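Local coordinates for protein possible TctC subunit of the Tripartite Tricarboxylate Transport(TTT) Family (Rhodopseudomonas palustris, PDB 6HKE) that binds malate as a periplasmic substrate-binding protein, probably delivering this C4-dicarboxylate to a membrane transporter of the tripartite tricarboxylate transporter family, at residues V15-V20 with G46-I51; A39-T44 with A253-A258; A87-P92 with R300-V305; L114-K119 with P176-L181; N141-G146 with D187-Q192. The protein carries 2 engineered substitutions. All blocks are in the same frame, centred on the assembly; numbering follows the deposited sequence.

Interaction 1: V15-V20 with G46-I51; sequences VRTVTV and GQPIEI
Val20 pushes its CG2 methyl against CG2 of Ile49 at 3.5 Å, and CD1 of Ile51 touches CG1 of the same valine at 4.0 Å, so one valine knob fills the notch between two isoleucines. On the Thr19 face, OG1 of Thr17 stands beside its backbone N (chi1 -61°), leaving CG2 to drop onto CB of Glu50, while OG1 of Thr19 donates 2.7 Å to OE2 of Glu50, on the anti side and out of the carboxylate plane. Gln47 bends at chi2 and lays its chain along the backbone of Arg16, CB 3.6 Å from Arg16 O. An alanine here would keep that CB contact but is likely to open a gap beside Arg16 where the amide now lies. N of Val18 bonds to O of Pro48, N of Glu50 to O of Val18 (2.7 Å) and N of Val20 to O of Glu50. These parallel strands and helix 29-45 between them form a beta-alpha-beta unit; the helix packs on Ile49 and Ile51, strand 75-80 on Val18 and Val20.

Interaction 2: A39-T44 with A253-A258; sequences AEMAKT and AKLNAA
Thr44 and Ala258 meet side chain to side chain between two helices of the alpha/beta binding-protein fold; the axes of segments 39-44 and 253-258 cross at 125° and come within 9.0 Å. Both CB atoms point into the contact, 3.8 Å apart, and OG1 of Thr44 stands beside its backbone N (chi1 -56°), which turns CG2 against CA of Ala258. The small alanine lets the threonine sit almost on the backbone of helix 249-263. One turn back, Met41 comes in from the side: its CG lies 3.6 Å from O of Ala258, and the bend at chi3 (76°) turns CE toward Leu255, whose CD2 it reaches at 4.4 Å. Val259 and Ala262 add to the packing round this methionine, and Leu45 extends the apolar seam along Leu255 and Ala258. The polar branch of the threonine faces a different partner. A water bridges the helices there, lying 2.5 Å from OG1 of Thr44 and donating a 2.7 Å hydrogen bond to O of Ala258.

Interaction 3: A87-P92 with R300-V305; sequences AVALFP and RWEDVV
Val88 opens the contact with its CG1 methyl, which lies 3.9 Å from OE2 of Glu302, a carboxylate whose chain reaches out extended from the partner helix. Ala89 comes next and points at helix 287-305: its CB sits 3.1 Å from O of Trp301, a tight fit, and 3.8 Å from CB of the same tryptophan. On the next turn of that helix, CG2 of Val305 leans over Ala89 and approaches its carbonyl O at 3.6 Å. Leu90, its CG anti to its carbonyl carbon (chi1 -53°), spreads two methyls between different neighbours. CD2 slides past CG2 of Val305 at 3.8 Å, while CD1 comes obliquely to CE3 of the Trp301 ring at 4.4 Å. Ala153 of helix 150-162 touches both Leu90 and Trp301, so the end of helix 82-90, the C-terminal helix and helix 150-162 share one apolar cluster. Held by methyls and aromatic carbon rather than by polar bonds between its segments, the junction depends on close fit, with Ala89 small enough to let the helices come together.

Interaction 4: L114-K119 with P176-L181; sequences LLLARK and PALQAL
Leu181 plugs the space between helix 174-182 and strand 102-118, an alpha-on-beta packing within the alpha/beta sandwich of the periplasmic binding-protein fold. A chi1 of -165° sends CG of Leu181 away from its own N and across to the strand, where its two methyls lie against the backbone at Ala117 and Arg118. CD2 reaches CB of Leu116 at 3.6 Å and the carbonyl carbon of Ala117 at 3.7 Å, while CD1 lies 3.4 Å from N of Arg118. The leucine therefore meets main chain as much as side chain, and the axis of segment 176-181, at 46° to that of strand residues 114-118, stands 8.6 Å away. Leu116 answers from the strand. Its side chain points toward the helix, and CD1 touches CD1 of Leu178 at 3.9 Å, one helical turn before Leu181. Leu178 also packs on Met189, and Leu116 on Ala196 of helix 193-201. Arg118 takes part mainly through its base: CB lies 3.6 Å from O of Leu181, whereas the extended chain leads away from the helix and NE forms a salt bridge with Asp187. Beyond Arg118 a water lies between the segments: it accepts from N of Lys119 at 2.8 Å and lies 2.8 Å from O of Leu181.

Interaction 5: N141-G146 with D187-Q192; sequences NVAHAG and DYMCDQ. With MLT (D-malate), chain D; LMR ((2S)-2-hydroxybutanedioic acid), chain E.
Val142 presses its CG2 methyl over one face of the Tyr188 ring, 3.3 Å from CZ and displaced toward the rim, a close CH-pi contact. The tyrosine ring gets there because CG lies between backbone N and carbonyl carbon (chi1 68°), and its OH is hydrogen-bonded to Asn159. On the opposite side of the sheet, CB of Ala143 meets CG of Met189 at 3.9 Å. The strands are parallel neighbours in the sheet of a periplasmic binding-protein domain, with N of Ala143 donating 2.9 Å to O of Tyr188. Farther on they part, and a water wedges in between O of Ala143 and N of Cys190. Strand 188-192 continues to the pocket, where two malates are alternative occupants of one site: NE2 of Gln192 donates 2.7 Å to O2 of (2S)-malate or, weakly, 3.3 Å to O3 of D-malate. The opposite, partly exposed end is polar. OD2 of Asp187 takes N of Asn141 on its anti lone pair at 3.0 Å, N of Asp187 returns a 2.9 Å bond to O of Asn141, and a second water links OD2 to OD1 of Asn141. Replacing Asp187 by an alanine is likely to cost Arg118 its salt bridge to OD1 and N of Asn141 this acceptor.

In the fold
Interaction 2 uses helix 29-45, which connects the two strands of interaction 1, and the two contacts touch, CD1 of Ile49 lying 3.3 Å from CB of Met41; their centres are 10 Å apart. Interactions 4 and 5 form a second cluster, centres 7 Å apart, joined where strands 102-118 and 188-192 are antiparallel neighbours. The two clusters lie far apart, interactions 1 and 5 having centres about 32 Å from each other on opposite sides of the chain's centre. Malate binds between: interaction 5 reaches it directly through Gln192, the side chain of Leu178 in interaction 4 is about 8 Å from (2S)-malate, and Ile51 of interaction 1 about 11 Å. Interaction 3 has Leu90 about 10 Å from the ligand, and its nearest atoms are about 6 Å from interaction 5.

Interaction 1: V15-V20 with G46-I51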
# COMPACT_ATOMS: atom_id res chain seq x y z
N VAL A 15 -0.76 -6.41 28.19
CA VAL A 15 -1.24 -7.42 29.19
C VAL A 15 -1.65 -8.72 28.48
O VAL A 15 -1.96 -9.71 29.17
CB VAL A 15 -2.42 -6.84 29.99
CG1 VAL A 15 -3.12 -7.89 30.84
CG2 VAL A 15 -1.96 -5.66 30.85
N ARG A 16 -1.66 -8.74 27.16
CA ARG A 16 -2.14 -9.92 26.39
C ARG A 16 -1.75 -9.74 24.92
O ARG A 16 -1.16 -8.70 24.59
CB ARG A 16 -3.66 -10.06 26.51
CG ARG A 16 -4.44 -8.91 25.90
CD ARG A 16 -5.88 -8.86 26.35
NE ARG A 16 -6.58 -7.95 25.46
CZ ARG A 16 -6.88 -6.68 25.71
NH1 ARG A 16 -6.58 -6.13 26.88
NH2 ARG A 16 -7.50 -5.96 24.79
N THR A 17 -2.13 -10.71 24.09
CA THR A 17 -1.83 -10.72 22.64
C THR A 17 -2.32 -9.40 22.03
O THR A 17 -3.45 -8.99 22.32
CB THR A 17 -2.46 -11.94 21.97
OG1 THR A 17 -1.84 -13.07 22.60
CG2 THR A 17 -2.24 -11.99 20.48
N VAL A 18 -1.46 -8.72 21.27
CA VAL A 18 -1.85 -7.51 20.51
C VAL A 18 -2.40 -7.96 19.16
O VAL A 18 -1.77 -8.83 18.52
CB VAL A 18 -0.67 -6.53 20.35
CG1 VAL A 18 -1.05 -5.35 19.47
CG2 VAL A 18 -0.14 -6.08 21.70
N THR A 19 -3.57 -7.44 18.76
CA THR A 19 -4.17 -7.65 17.43
C THR A 19 -3.75 -6.50 16.51
O THR A 19 -3.96 -5.32 16.86
CB THR A 19 -5.68 -7.86 17.54
OG1 THR A 19 -5.86 -9.08 18.26
CG2 THR A 19 -6.37 -7.96 16.19
N VAL A 20 -3.10 -6.83 15.40
CA VAL A 20 -2.77 -5.90 14.30
C VAL A 20 -3.64 -6.34 13.13
O VAL A 20 -3.49 -7.49 12.65
CB VAL A 20 -1.28 -5.89 13.94
CG1 VAL A 20 -1.02 -5.06 12.69
CG2 VAL A 20 -0.43 -5.41 15.12
N GLY A 46 7.01 -8.06 24.70
CA GLY A 46 6.93 -9.16 25.69
C GLY A 46 5.64 -9.95 25.56
O GLY A 46 5.40 -10.85 26.38
N GLN A 47 4.84 -9.67 24.53
CA GLN A 47 3.59 -10.41 24.23
C GLN A 47 3.57 -10.72 22.73
O GLN A 47 4.09 -9.96 21.92
CB GLN A 47 2.36 -9.61 24.67
CG GLN A 47 2.16 -9.55 26.18
CD GLN A 47 1.69 -10.84 26.81
OE1 GLN A 47 1.13 -11.72 26.16
NE2 GLN A 47 1.90 -10.96 28.11
N PRO A 48 2.95 -11.83 22.30
CA PRO A 48 2.85 -12.12 20.88
C PRO A 48 1.91 -11.12 20.17
O PRO A 48 1.09 -10.46 20.82
CB PRO A 48 2.35 -13.56 20.87
CG PRO A 48 1.55 -13.68 22.13
CD PRO A 48 2.27 -12.83 23.14
N ILE A 49 2.08 -10.99 18.86
CA ILE A 49 1.22 -10.12 18.02
C ILE A 49 0.46 -11.02 17.06
O ILE A 49 1.09 -11.87 16.41
CB ILE A 49 2.03 -9.02 17.33
CG1 ILE A 49 2.61 -8.05 18.36
CG2 ILE A 49 1.15 -8.31 16.32
CD1 ILE A 49 3.66 -7.12 17.82
N GLU A 50 -0.85 -10.88 17.04
CA GLU A 50 -1.79 -11.65 16.18
C GLU A 50 -2.13 -10.76 14.98
O GLU A 50 -2.46 -9.59 15.20
CB GLU A 50 -3.00 -12.00 17.05
CG GLU A 50 -4.09 -12.79 16.37
CD GLU A 50 -5.40 -12.70 17.15
OE1 GLU A 50 -5.84 -13.73 17.70
OE2 GLU A 50 -5.95 -11.57 17.23
N ILE A 51 -2.03 -11.29 13.76
CA ILE A 51 -2.43 -10.55 12.53
C ILE A 51 -3.84 -11.01 12.16
O ILE A 51 -4.03 -12.20 12.05
CB ILE A 51 -1.43 -10.79 11.38
CG1 ILE A 51 -0.07 -10.17 11.69
CG2 ILE A 51 -2.01 -10.27 10.07
CD1 ILE A 51 0.05 -8.68 11.36

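Interaction 2: A39-T44 with A253-A258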
# COMPACT_ATOMS: atom_id res chain seq x y z
N ALA A 39 6.04 -9.69 13.85
CA ALA A 39 6.73 -10.86 14.47
C ALA A 39 7.96 -10.38 15.26
O ALA A 39 8.11 -10.81 16.43
CB ALA A 39 7.11 -11.90 13.44
N GLU A 40 8.76 -9.46 14.72
CA GLU A 40 9.97 -8.96 15.43
C GLU A 40 9.54 -8.08 16.60
O GLU A 40 10.22 -8.12 17.63
CB GLU A 40 10.92 -8.25 14.47
CG GLU A 40 11.62 -9.21 13.50
CD GLU A 40 12.73 -10.08 14.09
OE1 GLU A 40 12.67 -10.37 15.30
OE2 GLU A 40 13.66 -10.46 13.35
N MET A 41 8.42 -7.35 16.47
CA MET A 41 7.90 -6.41 17.50
C MET A 41 7.66 -7.15 18.83
O MET A 41 7.88 -6.54 19.89
CB MET A 41 6.60 -5.74 17.04
CG MET A 41 6.83 -4.51 16.18
SD MET A 41 5.31 -3.88 15.38
CE MET A 41 4.51 -3.06 16.76
N ALA A 42 7.24 -8.42 18.81
CA ALA A 42 6.96 -9.21 20.02
C ALA A 42 8.16 -9.20 20.99
O ALA A 42 7.92 -9.24 22.20
CB ALA A 42 6.54 -10.62 19.64
N LYS A 43 9.39 -9.11 20.49
CA LYS A 43 10.65 -9.11 21.30
C LYS A 43 10.72 -7.87 22.20
O LYS A 43 11.27 -7.98 23.31
CB LYS A 43 11.88 -9.17 20.41
CG LYS A 43 12.00 -10.47 19.62
CD LYS A 43 13.31 -10.60 18.87
CE LYS A 43 13.35 -11.83 17.99
NZ LYS A 43 14.34 -11.68 16.89
N THR A 44 10.19 -6.73 21.77
CA THR A 44 10.18 -5.49 22.59
C THR A 44 8.95 -5.49 23.50
O THR A 44 9.05 -5.04 24.64
CB THR A 44 10.29 -4.26 21.69
OG1 THR A 44 11.47 -4.48 20.93
CG2 THR A 44 10.40 -2.96 22.44
N ALA A 253 4.31 5.29 22.54
CA ALA A 253 5.80 5.39 22.57
C ALA A 253 6.42 3.98 22.52
O ALA A 253 7.36 3.76 21.75
CB ALA A 253 6.25 6.16 23.79
N LYS A 254 5.86 3.04 23.29
CA LYS A 254 6.38 1.65 23.44
C LYS A 254 6.13 0.89 22.13
O LYS A 254 7.01 0.11 21.74
CB LYS A 254 5.71 0.98 24.64
CG LYS A 254 6.16 -0.44 24.93
CD LYS A 254 6.29 -0.73 26.41
CE LYS A 254 5.97 -2.16 26.78
NZ LYS A 254 7.04 -3.10 26.38
N LEU A 255 4.98 1.08 21.50
CA LEU A 255 4.69 0.40 20.21
C LEU A 255 5.67 0.95 19.18
O LEU A 255 6.30 0.15 18.47
CB LEU A 255 3.24 0.64 19.79
CG LEU A 255 2.21 -0.17 20.59
CD1 LEU A 255 0.79 0.26 20.24
CD2 LEU A 255 2.39 -1.66 20.36
N ASN A 256 5.83 2.27 19.17
CA ASN A 256 6.69 2.96 18.18
C ASN A 256 8.13 2.44 18.29
O ASN A 256 8.79 2.21 17.24
CB ASN A 256 6.64 4.47 18.40
CG ASN A 256 7.61 5.18 17.50
OD1 ASN A 256 8.75 5.37 17.88
ND2 ASN A 256 7.17 5.53 16.31
N ALA A 257 8.63 2.31 19.50
CA ALA A 257 10.00 1.83 19.79
C ALA A 257 10.08 0.36 19.36
O ALA A 257 11.13 -0.05 18.83
CB ALA A 257 10.32 2.03 21.26
N ALA A 258 9.01 -0.42 19.56
CA ALA A 258 8.94 -1.84 19.14
C ALA A 258 9.09 -1.90 17.61
O ALA A 258 9.83 -2.74 17.10
CB ALA A 258 7.67 -2.48 19.63
O HOH W 1 10.65 -4.76 18.62

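Interaction 3: A87-P92 with R300-V305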
# COMPACT_ATOMS: atom_id res chain seq x y z
N ALA A 87 -8.25 7.72 0.12
CA ALA A 87 -9.65 7.30 0.39
C ALA A 87 -10.54 8.52 0.67
O ALA A 87 -11.73 8.51 0.28
CB ALA A 87 -9.69 6.32 1.54
N VAL A 88 -10.00 9.56 1.31
CA VAL A 88 -10.75 10.80 1.65
C VAL A 88 -11.29 11.40 0.35
O VAL A 88 -12.50 11.62 0.26
CB VAL A 88 -9.89 11.80 2.43
CG1 VAL A 88 -10.63 13.11 2.68
CG2 VAL A 88 -9.41 11.19 3.75
N ALA A 89 -10.42 11.55 -0.66
CA ALA A 89 -10.73 12.15 -1.98
C ALA A 89 -11.54 11.20 -2.87
O ALA A 89 -12.35 11.72 -3.65
CB ALA A 89 -9.45 12.58 -2.66
N LEU A 90 -11.30 9.87 -2.81
CA LEU A 90 -11.78 8.91 -3.84
C LEU A 90 -12.99 8.09 -3.36
O LEU A 90 -13.65 7.49 -4.23
CB LEU A 90 -10.66 7.94 -4.22
CG LEU A 90 -9.33 8.55 -4.65
CD1 LEU A 90 -8.39 7.45 -5.12
CD2 LEU A 90 -9.52 9.60 -5.72
N PHE A 91 -13.19 7.96 -2.05
CA PHE A 91 -14.19 7.06 -1.43
C PHE A 91 -15.39 7.89 -0.98
O PHE A 91 -15.28 8.73 -0.09
CB PHE A 91 -13.60 6.26 -0.26
CG PHE A 91 -14.29 4.95 0.03
CD1 PHE A 91 -15.54 4.92 0.64
CD2 PHE A 91 -13.69 3.74 -0.27
CE1 PHE A 91 -16.18 3.72 0.93
CE2 PHE A 91 -14.33 2.54 0.00
CZ PHE A 91 -15.57 2.53 0.60
N PRO A 92 -16.56 7.71 -1.62
CA PRO A 92 -17.78 8.38 -1.19
C PRO A 92 -18.21 7.88 0.20
O PRO A 92 -18.28 6.67 0.38
CB PRO A 92 -18.83 8.00 -2.24
CG PRO A 92 -18.03 7.44 -3.42
CD PRO A 92 -16.77 6.87 -2.81
N ARG A 300 -2.88 15.78 -1.33
CA ARG A 300 -2.34 15.35 -2.65
C ARG A 300 -3.51 14.79 -3.48
O ARG A 300 -3.71 15.26 -4.60
CB ARG A 300 -1.17 14.39 -2.42
CG ARG A 300 -0.45 13.93 -3.68
CD ARG A 300 -1.22 12.83 -4.39
NE ARG A 300 -0.68 12.42 -5.68
CZ ARG A 300 0.24 11.48 -5.87
NH1 ARG A 300 0.63 11.20 -7.10
NH2 ARG A 300 0.75 10.81 -4.85
N TRP A 301 -4.31 13.87 -2.92
CA TRP A 301 -5.42 13.20 -3.65
C TRP A 301 -6.65 14.10 -3.77
O TRP A 301 -7.46 13.83 -4.67
CB TRP A 301 -5.76 11.85 -3.01
CG TRP A 301 -4.64 10.89 -3.22
CD1 TRP A 301 -3.64 10.61 -2.34
CD2 TRP A 301 -4.30 10.21 -4.43
NE1 TRP A 301 -2.75 9.74 -2.89
CE2 TRP A 301 -3.12 9.48 -4.18
CE3 TRP A 301 -4.90 10.10 -5.69
CZ2 TRP A 301 -2.53 8.67 -5.14
CZ3 TRP A 301 -4.30 9.31 -6.64
CH2 TRP A 301 -3.15 8.58 -6.36
N GLU A 302 -6.81 15.10 -2.89
CA GLU A 302 -7.81 16.19 -3.07
C GLU A 302 -7.45 16.99 -4.33
O GLU A 302 -8.36 17.27 -5.08
CB GLU A 302 -7.91 17.07 -1.82
CG GLU A 302 -8.89 16.53 -0.77
CD GLU A 302 -8.73 17.05 0.66
OE1 GLU A 302 -7.73 17.76 0.94
OE2 GLU A 302 -9.59 16.71 1.52
N ASP A 303 -6.16 17.27 -4.57
CA ASP A 303 -5.63 17.96 -5.79
C ASP A 303 -5.86 17.12 -7.06
O ASP A 303 -6.28 17.72 -8.08
CB ASP A 303 -4.14 18.28 -5.70
CG ASP A 303 -3.79 19.38 -4.72
OD1 ASP A 303 -4.63 19.68 -3.85
OD2 ASP A 303 -2.67 19.92 -4.82
N VAL A 304 -5.55 15.82 -7.02
CA VAL A 304 -5.74 14.85 -8.14
C VAL A 304 -7.21 14.88 -8.60
O VAL A 304 -7.43 14.84 -9.81
CB VAL A 304 -5.31 13.42 -7.75
CG1 VAL A 304 -5.76 12.38 -8.78
CG2 VAL A 304 -3.81 13.30 -7.51
N VAL A 305 -8.17 14.92 -7.67
CA VAL A 305 -9.63 14.98 -7.98
C VAL A 305 -9.94 16.35 -8.62
O VAL A 305 -10.81 16.39 -9.51
CB VAL A 305 -10.50 14.70 -6.73
CG1 VAL A 305 -11.97 15.02 -6.94
CG2 VAL A 305 -10.36 13.26 -6.27

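Interaction 4: L114-K119 with P176-L181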
# COMPACT_ATOMS: atom_id res chain seq x y z
N LEU A 114 4.25 0.12 -9.31
CA LEU A 114 4.57 -0.31 -10.69
C LEU A 114 3.28 -0.52 -11.47
O LEU A 114 2.34 -1.10 -10.91
CB LEU A 114 5.32 -1.64 -10.60
CG LEU A 114 6.78 -1.52 -10.17
CD1 LEU A 114 7.36 -2.88 -9.84
CD2 LEU A 114 7.59 -0.86 -11.27
N LEU A 115 3.29 -0.13 -12.74
CA LEU A 115 2.23 -0.51 -13.70
C LEU A 115 2.59 -1.88 -14.26
O LEU A 115 3.62 -1.96 -14.92
CB LEU A 115 2.16 0.55 -14.79
CG LEU A 115 1.25 0.22 -15.96
CD1 LEU A 115 -0.17 -0.08 -15.47
CD2 LEU A 115 1.26 1.35 -16.97
N LEU A 116 1.84 -2.93 -13.91
CA LEU A 116 2.07 -4.31 -14.38
C LEU A 116 1.01 -4.66 -15.41
O LEU A 116 -0.09 -4.10 -15.34
CB LEU A 116 1.94 -5.31 -13.24
CG LEU A 116 2.71 -5.01 -11.97
CD1 LEU A 116 2.53 -6.17 -11.02
CD2 LEU A 116 4.19 -4.76 -12.26
N ALA A 117 1.31 -5.60 -16.29
CA ALA A 117 0.27 -6.20 -17.15
C ALA A 117 0.51 -7.69 -17.23
O ALA A 117 1.64 -8.16 -16.90
CB ALA A 117 0.26 -5.56 -18.51
N ARG A 118 -0.52 -8.40 -17.68
CA ARG A 118 -0.43 -9.82 -18.09
C ARG A 118 0.70 -9.96 -19.12
O ARG A 118 0.87 -9.02 -19.93
CB ARG A 118 -1.80 -10.29 -18.58
CG ARG A 118 -2.40 -9.47 -19.71
CD ARG A 118 -3.68 -10.17 -20.13
NE ARG A 118 -4.24 -9.65 -21.36
CZ ARG A 118 -3.84 -10.01 -22.57
NH1 ARG A 118 -2.87 -10.90 -22.73
NH2 ARG A 118 -4.41 -9.46 -23.63
N LYS A 119 1.46 -11.06 -19.02
CA LYS A 119 2.64 -11.45 -19.83
C LYS A 119 2.49 -11.05 -21.31
O LYS A 119 3.44 -10.48 -21.88
CB LYS A 119 2.81 -12.98 -19.80
CG LYS A 119 3.89 -13.55 -18.90
CD LYS A 119 3.85 -15.08 -18.86
CE LYS A 119 5.21 -15.75 -18.92
NZ LYS A 119 5.34 -16.86 -17.94
N PRO A 176 -4.50 -11.71 -4.41
CA PRO A 176 -5.43 -12.28 -5.38
C PRO A 176 -5.42 -11.57 -6.75
O PRO A 176 -5.45 -12.27 -7.75
CB PRO A 176 -6.78 -12.15 -4.66
CG PRO A 176 -6.40 -12.27 -3.22
CD PRO A 176 -5.14 -11.43 -3.12
N ALA A 177 -5.39 -10.24 -6.79
CA ALA A 177 -5.39 -9.49 -8.07
C ALA A 177 -4.15 -9.87 -8.90
O ALA A 177 -4.26 -9.99 -10.13
CB ALA A 177 -5.45 -8.00 -7.83
N LEU A 178 -3.00 -10.05 -8.26
CA LEU A 178 -1.75 -10.41 -8.97
C LEU A 178 -1.93 -11.78 -9.61
O LEU A 178 -1.63 -11.88 -10.79
CB LEU A 178 -0.55 -10.42 -8.01
CG LEU A 178 0.80 -10.60 -8.69
CD1 LEU A 178 1.07 -9.47 -9.66
CD2 LEU A 178 1.91 -10.70 -7.65
N GLN A 179 -2.40 -12.78 -8.85
CA GLN A 179 -2.65 -14.16 -9.37
C GLN A 179 -3.58 -14.07 -10.59
O GLN A 179 -3.31 -14.78 -11.57
CB GLN A 179 -3.18 -15.09 -8.28
CG GLN A 179 -2.08 -15.90 -7.61
CD GLN A 179 -2.35 -16.14 -6.14
OE1 GLN A 179 -3.46 -16.49 -5.73
NE2 GLN A 179 -1.31 -15.97 -5.32
N ALA A 180 -4.59 -13.21 -10.57
CA ALA A 180 -5.52 -12.97 -11.70
C ALA A 180 -4.74 -12.41 -12.91
O ALA A 180 -5.11 -12.74 -14.05
CB ALA A 180 -6.59 -12.01 -11.26
N LEU A 181 -3.74 -11.56 -12.66
CA LEU A 181 -2.86 -10.98 -13.72
C LEU A 181 -1.93 -12.07 -14.27
O LEU A 181 -1.73 -12.10 -15.47
CB LEU A 181 -2.09 -9.78 -13.15
CG LEU A 181 -1.45 -8.89 -14.22
CD1 LEU A 181 -2.49 -8.06 -14.93
CD2 LEU A 181 -0.37 -8.01 -13.64
O HOH W 2 0.49 -12.72 -17.04

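Interaction 5: N141-G146 with D187-Q192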
# COMPACT_ATOMS: atom_id res chain seq x y z
N ASN A 141 -9.95 -4.94 -18.54
CA ASN A 141 -10.19 -5.10 -17.09
C ASN A 141 -8.92 -4.68 -16.35
O ASN A 141 -7.86 -5.29 -16.58
CB ASN A 141 -10.56 -6.54 -16.72
CG ASN A 141 -11.82 -7.03 -17.40
OD1 ASN A 141 -11.86 -8.16 -17.87
ND2 ASN A 141 -12.85 -6.21 -17.44
N VAL A 142 -9.05 -3.67 -15.49
CA VAL A 142 -7.97 -3.20 -14.58
C VAL A 142 -8.29 -3.75 -13.20
O VAL A 142 -9.41 -3.60 -12.74
CB VAL A 142 -7.84 -1.67 -14.58
CG1 VAL A 142 -6.65 -1.20 -13.77
CG2 VAL A 142 -7.76 -1.14 -15.99
N ALA A 143 -7.32 -4.40 -12.58
CA ALA A 143 -7.46 -4.98 -11.23
C ALA A 143 -7.11 -3.92 -10.19
O ALA A 143 -6.13 -3.18 -10.38
CB ALA A 143 -6.60 -6.21 -11.12
N HIS A 144 -7.89 -3.86 -9.11
CA HIS A 144 -7.57 -3.08 -7.88
C HIS A 144 -8.17 -3.83 -6.69
O HIS A 144 -8.94 -4.78 -6.92
CB HIS A 144 -8.08 -1.64 -8.02
CG HIS A 144 -9.55 -1.55 -8.22
ND1 HIS A 144 -10.43 -1.63 -7.16
CD2 HIS A 144 -10.30 -1.38 -9.33
CE1 HIS A 144 -11.68 -1.50 -7.61
NE2 HIS A 144 -11.62 -1.35 -8.95
N ALA A 145 -7.83 -3.41 -5.47
CA ALA A 145 -8.34 -3.96 -4.19
C ALA A 145 -9.32 -2.98 -3.51
O ALA A 145 -9.40 -2.98 -2.26
CB ALA A 145 -7.17 -4.28 -3.30
N GLY A 146 -10.10 -2.21 -4.28
CA GLY A 146 -11.19 -1.35 -3.76
C GLY A 146 -10.79 0.11 -3.65
O GLY A 146 -9.58 0.43 -3.69
N ASP A 187 -6.02 -7.41 -17.23
CA ASP A 187 -5.11 -6.84 -18.26
C ASP A 187 -3.98 -6.07 -17.59
O ASP A 187 -2.81 -6.37 -17.86
CB ASP A 187 -5.93 -6.04 -19.26
CG ASP A 187 -6.83 -6.98 -20.04
OD1 ASP A 187 -6.29 -7.82 -20.77
OD2 ASP A 187 -8.06 -6.94 -19.82
N TYR A 188 -4.30 -5.12 -16.72
CA TYR A 188 -3.25 -4.42 -15.96
C TYR A 188 -3.71 -4.04 -14.56
O TYR A 188 -4.86 -4.27 -14.16
CB TYR A 188 -2.70 -3.24 -16.77
CG TYR A 188 -3.61 -2.07 -17.00
CD1 TYR A 188 -4.48 -2.06 -18.07
CD2 TYR A 188 -3.52 -0.93 -16.22
CE1 TYR A 188 -5.26 -0.96 -18.35
CE2 TYR A 188 -4.30 0.18 -16.48
CZ TYR A 188 -5.18 0.17 -17.55
OH TYR A 188 -5.97 1.25 -17.82
N MET A 189 -2.76 -3.48 -13.84
CA MET A 189 -2.79 -3.32 -12.37
C MET A 189 -1.65 -2.36 -12.03
O MET A 189 -0.56 -2.48 -12.65
CB MET A 189 -2.54 -4.70 -11.77
CG MET A 189 -3.04 -4.89 -10.37
SD MET A 189 -2.65 -6.61 -9.98
CE MET A 189 -1.18 -6.42 -8.98
N CYS A 190 -1.90 -1.43 -11.12
CA CYS A 190 -0.82 -0.68 -10.44
C CYS A 190 -0.63 -1.37 -9.10
O CYS A 190 -1.65 -1.54 -8.43
CB CYS A 190 -1.16 0.79 -10.32
SG CYS A 190 -1.35 1.54 -11.95
N ASP A 191 0.58 -1.85 -8.80
CA ASP A 191 0.83 -2.60 -7.55
C ASP A 191 2.09 -2.07 -6.84
O ASP A 191 2.99 -1.55 -7.49
CB ASP A 191 0.85 -4.09 -7.84
CG ASP A 191 0.58 -5.00 -6.63
OD1 ASP A 191 0.22 -4.47 -5.56
OD2 ASP A 191 0.74 -6.23 -6.78
N GLN A 192 2.11 -2.21 -5.53
CA GLN A 192 3.28 -2.01 -4.66
C GLN A 192 4.39 -3.01 -5.06
O GLN A 192 4.10 -4.19 -5.33
CB GLN A 192 2.81 -2.14 -3.21
CG GLN A 192 2.00 -0.93 -2.76
CD GLN A 192 1.13 -1.22 -1.58
OE1 GLN A 192 1.52 -0.97 -0.44
NE2 GLN A 192 -0.04 -1.79 -1.84
C1 MLT D . -3.72 -2.03 -1.85
O1 MLT D . -3.87 -0.90 -1.34
O2 MLT D . -3.79 -2.19 -3.09
C2 MLT D . -3.48 -3.21 -0.92
O3 MLT D . -2.45 -3.05 0.07
C3 MLT D . -3.04 -4.43 -1.67
C4 MLT D . -2.91 -5.47 -0.59
O4 MLT D . -2.21 -5.24 0.43
O5 MLT D . -3.57 -6.52 -0.78
C1 LMR E . -3.63 -2.07 -2.16
O1A LMR E . -4.20 -1.37 -1.30
O1B LMR E . -3.61 -1.81 -3.39
C2 LMR E . -2.89 -3.32 -1.67
O2 LMR E . -1.99 -3.08 -0.59
C3 LMR E . -3.84 -4.43 -1.22
C4 LMR E . -3.00 -5.47 -0.50
O4A LMR E . -2.89 -6.60 -1.02
O4B LMR E . -2.41 -5.14 0.56
O HOH W 3 -9.39 -9.01 -19.23
O HOH W 4 -4.68 -1.03 -10.44